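Local coordinates for protein berberine bridge enzyme-like 28 (Arabidopsis thaliana, PDB 5D79) that is an FAD-binding oxidoreductase of the berberine bridge enzyme-like family, secreted and involved in adaptation to salt stress, at residues Glu374-Pro377 against Glu378-Gln382; Ala344-Pro347 against Lys348-Leu352. One frame throughout, in Å; residues are numbered along the deposited sequence.

Contact 1 (Glu374-Pro377 against Glu378-Gln382); sequences EPIP and EAAIQ
I376 and P377 pack against the first turn of helix 378-388 in a local N-cap contact, at the point where the chain leaves strand 363-372, an outermost strand of the seven-stranded antiparallel sheet. P377 holds the N-cap position. Its carbonyl oxygen accepts the first i to i+4 bond of the helix: I381 N reaches P377 O at 3.2 Å, within the carbonyl plane and with an N-H...O angle of 156°. A380 N approaches the same oxygen at 2.8 Å, but bent enough to count as weak. The next i to i+4 bond is Q382 N to E378 O.

Beside these backbone bonds lies an apolar patch. With chi1 at 76°, CG1 of I376 sits between its own backbone N and carbonyl carbon, and the extended chi2 carries CD1 on toward the helix. There CD1 lies 3.8 Å from A380 CB, while the I376 and I381 side chains meet at an oblique angle. P377 adds its ring to the same methyl, its CG being 3.9 Å from A380 CB. An alanine in place of I376 would probably open a gap beside A380 CB and I381 CG1, which would lose their aliphatic partner from the loop.

Y461 touches I376, P377 and A380, and so meets both the loop and the helix. Helix 263-276 lies against the segment too: Q274 accepts a hydrogen bond from I376 N through its OE1, and K271 touches both E378 and I381. The first side-chain bond of E378 points away from the loop, though its CB still touches P377 C. The closest apolar approach is made by the two isoleucines, where I376 CD1 comes to 3.6 Å from I381 CG1.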
loop_
_atom_site.group_PDB
_atom_site.type_symbol
_atom_site.label_atom_id
_atom_site.label_comp_id
_atom_site.label_asym_id
_atom_site.label_seq_id
_atom_site.Cartn_x
_atom_site.Cartn_y
_atom_site.Cartn_z
ATOM N N GLU A 374 2.138 19.390 -12.194
ATOM C CA GLU A 374 2.512 19.939 -13.491
ATOM C C GLU A 374 3.920 19.468 -13.834
ATOM O O GLU A 374 4.748 19.303 -12.936
ATOM C CB GLU A 374 2.418 21.473 -13.498
ATOM C CG GLU A 374 3.292 22.198 -12.484
ATOM C CD GLU A 374 3.065 23.708 -12.482
ATOM O OE1 GLU A 374 1.921 24.145 -12.720
ATOM O OE2 GLU A 374 4.039 24.456 -12.250
ATOM N N PRO A 375 4.192 19.250 -15.134
ATOM C CA PRO A 375 5.416 18.566 -15.571
ATOM C C PRO A 375 6.692 19.179 -14.995
ATOM O O PRO A 375 6.861 20.399 -15.030
ATOM C CB PRO A 375 5.366 18.718 -17.095
ATOM C CG PRO A 375 3.915 18.805 -17.389
ATOM C CD PRO A 375 3.372 19.662 -16.286
ATOM N N ILE A 376 7.555 18.337 -14.435
ATOM C CA ILE A 376 8.822 18.797 -13.900
ATOM C C ILE A 376 9.754 19.084 -15.066
ATOM O O ILE A 376 9.631 18.461 -16.126
ATOM C CB ILE A 376 9.446 17.766 -12.953
ATOM C CG1 ILE A 376 10.066 16.618 -13.757
ATOM C CG2 ILE A 376 8.394 17.280 -11.966
ATOM C CD1 ILE A 376 10.711 15.548 -12.934
ATOM N N PRO A 377 10.672 20.047 -14.888
ATOM C CA PRO A 377 11.584 20.441 -15.964
ATOM C C PRO A 377 12.577 19.354 -16.357
ATOM O O PRO A 377 12.917 18.503 -15.540
ATOM C CB PRO A 377 12.327 21.642 -15.370
ATOM C CG PRO A 377 12.210 21.477 -13.916
ATOM C CD PRO A 377 10.847 20.895 -13.699
ATOM N N GLU A 378 13.033 19.417 -17.603
ATOM C CA GLU A 378 14.041 18.509 -18.124
ATOM C C GLU A 378 15.215 18.421 -17.163
ATOM O O GLU A 378 15.777 17.351 -16.960
ATOM C CB GLU A 378 14.513 18.983 -19.497
ATOM C CG GLU A 378 15.560 18.095 -20.152
ATOM C CD GLU A 378 16.077 18.667 -21.470
ATOM O OE1 GLU A 378 16.184 19.915 -21.584
ATOM O OE2 GLU A 378 16.377 17.862 -22.386
ATOM N N ALA A 379 15.557 19.562 -16.566
ATOM C CA ALA A 379 16.633 19.662 -15.588
ATOM C C ALA A 379 16.378 18.784 -14.364
ATOM O O ALA A 379 17.305 18.173 -13.829
ATOM C CB ALA A 379 16.819 21.108 -15.164
ATOM N N ALA A 380 15.130 18.728 -13.912
ATOM C CA ALA A 380 14.791 17.880 -12.782
ATOM C C ALA A 380 14.974 16.411 -13.146
ATOM O O ALA A 380 15.485 15.613 -12.352
ATOM C CB ALA A 380 13.373 18.136 -12.328
ATOM N N ILE A 381 14.554 16.055 -14.353
ATOM C CA ILE A 381 14.634 14.670 -14.808
ATOM C C ILE A 381 16.089 14.180 -14.888
ATOM O O ILE A 381 16.403 13.049 -14.492
ATOM C CB ILE A 381 13.934 14.495 -16.178
ATOM C CG1 ILE A 381 12.457 14.846 -16.052
ATOM C CG2 ILE A 381 14.063 13.059 -16.678
ATOM C CD1 ILE A 381 11.816 15.187 -17.362
ATOM N N GLN A 382 16.978 15.034 -15.378
ATOM C CA GLN A 382 18.380 14.658 -15.502
ATOM C C GLN A 382 19.019 14.454 -14.138
ATOM O O GLN A 382 19.824 13.550 -13.957
ATOM C CB GLN A 382 19.148 15.711 -16.296
ATOM C CG GLN A 382 18.585 15.922 -17.689
ATOM C CD GLN A 382 19.340 16.969 -18.468
ATOM O OE1 GLN A 382 19.870 16.691 -19.544
ATOM N NE2 GLN A 382 19.401 18.183 -17.928
#

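Contact 2 (Ala344-Pro347 against Lys348-Leu352); sequences ADFP and KGESL
P347 and E350 close a type II beta turn at the protein surface, with K348 and G349 at its two corners. The closing bond runs from E350 N to P347 O, 3.3 Å long. Its donor stands above the carbonyl plane, 47° out of it, and the C=O...N angle is 126°; the oxygen is not approached along a lone pair.

The side chain of E350 starts right at this closure. Its CB lies 3.2 Å from P347 O, against the very oxygen that its backbone N binds, and 4.3 Å from F346 CB, on the residue just before the turn. CG stands anti to the backbone N (chi1 -177°), and the chain then bends at chi2; CG and CD thus carry the carboxylate from the CB contact back alongside the P347 ring, the two side chains pointing the same way. At the tip, OE2 comes to 4.0 Å from P347 CD and also lies obliquely near the F346 ring, a loose contact at that distance.

G349, at the second corner, has phi 82°; any CB there would jam against the carbonyl oxygen of K348. The first side-chain bond of K348 points away from P347, though its CB touches P347 C, and its NZ makes a long, weak ion pair with E332 on strand 331-334.

The turn comes just after helix 336-343, which ends in a Schellman motif with D345 at the C-prime position. E350 touches L341 of that helix, and L352 lies against both I337 and L341 and against Y158 and K162 of helix 153-163, so L352 joins the loop to both helices before the chain goes on to strand 363-372.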
loop_
_atom_site.group_PDB
_atom_site.type_symbol
_atom_site.label_atom_id
_atom_site.label_comp_id
_atom_site.label_asym_id
_atom_site.label_seq_id
_atom_site.Cartn_x
_atom_site.Cartn_y
_atom_site.Cartn_z
ATOM N N ALA A 344 4.538 -8.688 -11.396
ATOM C CA ALA A 344 5.177 -9.139 -10.165
ATOM C C ALA A 344 6.547 -9.795 -10.421
ATOM O O ALA A 344 7.115 -10.407 -9.525
ATOM C CB ALA A 344 4.270 -10.091 -9.432
ATOM N N ASP A 345 7.054 -9.680 -11.648
ATOM C CA ASP A 345 8.415 -10.100 -12.022
ATOM C C ASP A 345 8.696 -11.596 -11.992
ATOM O O ASP A 345 9.842 -12.010 -11.799
ATOM C CB ASP A 345 9.450 -9.410 -11.139
ATOM C CG ASP A 345 9.781 -8.024 -11.619
ATOM O OD1 ASP A 345 10.180 -7.886 -12.794
ATOM O OD2 ASP A 345 9.633 -7.070 -10.826
ATOM N N PHE A 346 7.672 -12.409 -12.208
ATOM C CA PHE A 346 7.882 -13.845 -12.352
ATOM C C PHE A 346 8.302 -14.194 -13.787
ATOM O O PHE A 346 8.051 -13.420 -14.717
ATOM C CB PHE A 346 6.619 -14.603 -11.952
ATOM C CG PHE A 346 6.306 -14.511 -10.497
ATOM C CD1 PHE A 346 6.984 -15.293 -9.584
ATOM C CD2 PHE A 346 5.346 -13.633 -10.036
ATOM C CE1 PHE A 346 6.706 -15.203 -8.238
ATOM C CE2 PHE A 346 5.062 -13.540 -8.687
ATOM C CZ PHE A 346 5.742 -14.329 -7.790
ATOM N N PRO A 347 8.966 -15.347 -13.965
ATOM C CA PRO A 347 9.271 -15.846 -15.314
ATOM C C PRO A 347 8.009 -15.959 -16.181
ATOM O O PRO A 347 6.917 -16.162 -15.648
ATOM C CB PRO A 347 9.882 -17.219 -15.046
ATOM C CG PRO A 347 10.457 -17.111 -13.661
ATOM C CD PRO A 347 9.546 -16.193 -12.907
ATOM N N LYS A 348 8.142 -15.818 -17.496
ATOM C CA LYS A 348 6.950 -15.840 -18.341
ATOM C C LYS A 348 6.474 -17.271 -18.520
ATOM O O LYS A 348 7.270 -18.180 -18.755
ATOM C CB LYS A 348 7.201 -15.171 -19.701
ATOM C CG LYS A 348 7.992 -15.971 -20.713
ATOM C CD LYS A 348 8.074 -15.224 -22.043
ATOM C CE LYS A 348 6.752 -15.249 -22.801
ATOM N NZ LYS A 348 6.916 -14.837 -24.234
ATOM N N GLY A 349 5.173 -17.477 -18.369
ATOM C CA GLY A 349 4.629 -18.818 -18.425
ATOM C C GLY A 349 4.749 -19.577 -17.112
ATOM O O GLY A 349 4.570 -20.794 -17.071
ATOM N N GLU A 350 5.053 -18.856 -16.037
ATOM C CA GLU A 350 5.062 -19.429 -14.692
ATOM C C GLU A 350 3.643 -19.827 -14.249
ATOM O O GLU A 350 2.659 -19.233 -14.697
ATOM C CB GLU A 350 5.665 -18.423 -13.704
ATOM C CG GLU A 350 5.801 -18.914 -12.270
ATOM C CD GLU A 350 7.068 -19.703 -12.042
ATOM O OE1 GLU A 350 7.310 -20.673 -12.790
ATOM O OE2 GLU A 350 7.832 -19.339 -11.120
ATOM N N SER A 351 3.544 -20.826 -13.375
ATOM C CA SER A 351 2.252 -21.256 -12.835
ATOM C C SER A 351 1.628 -20.171 -11.943
ATOM O O SER A 351 2.337 -19.489 -11.196
ATOM C CB SER A 351 2.400 -22.579 -12.054
ATOM O OG SER A 351 3.070 -22.417 -10.809
ATOM N N LEU A 352 0.305 -20.016 -12.027
ATOM C CA LEU A 352 -0.411 -18.992 -11.264
ATOM C C LEU A 352 -0.269 -19.174 -9.753
ATOM O O LEU A 352 -0.509 -18.250 -8.983
ATOM C CB LEU A 352 -1.890 -18.994 -11.633
ATOM C CG LEU A 352 -2.237 -18.704 -13.088
ATOM C CD1 LEU A 352 -3.754 -18.766 -13.297
ATOM C CD2 LEU A 352 -1.665 -17.352 -13.483
#

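Both contacts are local and lie on the two chain connections that flank strand 363-372: contact 2 in the loop leading to it, contact 1 in the loop leaving it. They do not touch, their nearest atoms being about 21 Å apart. Contact 1 is partly buried, and aliphatic packing accompanies the first helical bonds. Contact 2 lies at the surface, where one backbone bond shuts the turn and a carboxylate lies loosely beside the proline ring. In each, a proline carbonyl accepts the main bond, once to begin a helix and once to reverse the chain. The F346 side chain of contact 2 lies about 12 Å from the FAD, whereas contact 1 is remote from the annotated sites.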